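Local coordinates for putative baseplate protein (Unidentified phage, PDB 2FSD) that probably binds the host cell surface, as the head domain of the receptor-binding protein with which a lactococcal phage attaches to its host, at residues L51-I56 / I60-N65. Numbering follows the deposited sequence.
Sequences LQARII and IYVRGN
Arg63 and Gln52 both set CG between the backbone N and the carbonyl carbon (chi1 54° and 47°) and then run extended, which lays the two long side chains alongside each other, pointing the same way, with amide and guanidinium planes 20° apart. Their backbones form a hydrogen-bonded pair, Gln52 N to Arg63 O at 3.2 Å and Arg63 N to Gln52 O at 3.1 Å. Arg54 and Tyr61 repeat this pairing, and Tyr61 N reaches Arg54 O at 2.9 Å. On the same face, the aliphatic CG of Arg54 lies 3.9 Å from Tyr61 CD2, while Ile56 CD1 packs against Tyr61 CE2 and also lies over the rim of one face of the Arg54 guanidinium. The two segments are the arms of a beta hairpin in an antiparallel barrel, flanked by strands 34-41 and 132-140. Long, polar-ended residues suit its outer side, where Trp36 makes cation-pi contacts with both arginines. The other face is apolar: Ile55 CG1 meets Ile60 CG1 at 4.0 Å, and both isoleucines touch Phe87. Small Ala53 fits beside Val62, its CB 4.1 Å from Val62 CG2, and Gly64, lacking a side chain, lies opposite Leu51, whose CD1 approaches Gly64 CA at 4.4 Å.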
# COMPACT_ATOMS: atom_id res chain seq x y z
N LEU A 51 -11.56 10.30 -4.71
CA LEU A 51 -10.30 9.91 -5.35
C LEU A 51 -9.58 11.16 -5.77
O LEU A 51 -10.00 11.85 -6.70
CB LEU A 51 -10.55 9.03 -6.58
CG LEU A 51 -9.31 8.62 -7.36
CD1 LEU A 51 -8.33 7.78 -6.51
CD2 LEU A 51 -9.70 7.88 -8.64
N GLN A 52 -8.49 11.47 -5.08
CA GLN A 52 -7.79 12.72 -5.27
C GLN A 52 -6.29 12.62 -4.99
O GLN A 52 -5.82 11.70 -4.33
CB GLN A 52 -8.45 13.81 -4.41
CG GLN A 52 -8.70 13.37 -2.98
CD GLN A 52 -9.20 14.47 -2.08
OE1 GLN A 52 -9.40 15.60 -2.51
NE2 GLN A 52 -9.40 14.15 -0.82
N ALA A 53 -5.55 13.58 -5.52
CA ALA A 53 -4.11 13.66 -5.36
C ALA A 53 -3.64 15.12 -5.16
O ALA A 53 -4.34 16.08 -5.55
CB ALA A 53 -3.41 13.02 -6.54
N ARG A 54 -2.47 15.28 -4.54
CA ARG A 54 -1.85 16.59 -4.29
C ARG A 54 -0.32 16.47 -4.37
O ARG A 54 0.24 15.38 -4.19
CB ARG A 54 -2.27 17.12 -2.91
CG ARG A 54 -1.37 16.64 -1.79
CD ARG A 54 -1.94 16.84 -0.41
NE ARG A 54 -2.18 18.24 -0.08
CZ ARG A 54 -2.44 18.71 1.14
NH1 ARG A 54 -2.47 17.91 2.20
NH2 ARG A 54 -2.67 20.00 1.29
N ILE A 55 0.35 17.58 -4.63
CA ILE A 55 1.82 17.63 -4.61
C ILE A 55 2.27 18.71 -3.64
O ILE A 55 1.89 19.89 -3.79
CB ILE A 55 2.42 17.89 -6.01
CG1 ILE A 55 2.07 16.74 -6.95
CG2 ILE A 55 3.96 18.06 -5.93
CD1 ILE A 55 2.32 17.03 -8.41
N ILE A 56 3.02 18.31 -2.62
CA ILE A 56 3.63 19.25 -1.68
C ILE A 56 5.13 18.98 -1.61
O ILE A 56 5.56 17.89 -1.22
CB ILE A 56 3.07 19.11 -0.26
CG1 ILE A 56 1.56 18.92 -0.26
CG2 ILE A 56 3.47 20.35 0.60
CD1 ILE A 56 1.06 18.36 1.02
N ILE A 60 4.19 13.50 -4.24
CA ILE A 60 2.80 13.32 -4.58
C ILE A 60 2.13 12.39 -3.55
O ILE A 60 2.72 11.38 -3.15
CB ILE A 60 2.63 12.80 -6.03
CG1 ILE A 60 1.15 12.84 -6.45
CG2 ILE A 60 3.20 11.39 -6.19
CD1 ILE A 60 0.91 12.54 -7.92
N TYR A 61 0.92 12.76 -3.14
CA TYR A 61 0.08 11.98 -2.25
C TYR A 61 -1.20 11.64 -2.99
O TYR A 61 -1.81 12.50 -3.61
CB TYR A 61 -0.29 12.78 -0.99
CG TYR A 61 0.90 13.26 -0.21
CD1 TYR A 61 1.32 12.60 0.94
CD2 TYR A 61 1.63 14.37 -0.62
CE1 TYR A 61 2.43 13.02 1.65
CE2 TYR A 61 2.74 14.80 0.08
CZ TYR A 61 3.14 14.12 1.22
OH TYR A 61 4.23 14.53 1.93
N VAL A 62 -1.62 10.38 -2.92
CA VAL A 62 -2.86 9.95 -3.54
C VAL A 62 -3.66 9.17 -2.50
O VAL A 62 -3.11 8.34 -1.77
CB VAL A 62 -2.61 9.08 -4.79
CG1 VAL A 62 -3.87 9.02 -5.65
CG2 VAL A 62 -1.44 9.60 -5.61
N ARG A 63 -4.96 9.44 -2.44
CA ARG A 63 -5.85 8.69 -1.56
C ARG A 63 -7.17 8.36 -2.24
O ARG A 63 -7.67 9.11 -3.06
CB ARG A 63 -6.11 9.45 -0.26
CG ARG A 63 -6.61 10.86 -0.45
CD ARG A 63 -7.06 11.41 0.88
NE ARG A 63 -7.42 12.82 0.79
CZ ARG A 63 -7.49 13.64 1.84
NH1 ARG A 63 -7.21 13.22 3.06
NH2 ARG A 63 -7.82 14.91 1.65
N GLY A 64 -7.71 7.20 -1.87
CA GLY A 64 -9.01 6.76 -2.30
C GLY A 64 -9.82 6.39 -1.08
O GLY A 64 -9.30 5.79 -0.13
N ASN A 65 -11.09 6.78 -1.10
CA ASN A 65 -12.01 6.44 -0.04
C ASN A 65 -13.35 5.95 -0.61
O ASN A 65 -14.09 6.70 -1.24
CB ASN A 65 -12.18 7.64 0.91
CG ASN A 65 -12.89 7.27 2.18
OD1 ASN A 65 -14.08 7.01 2.17
ND2 ASN A 65 -12.15 7.22 3.27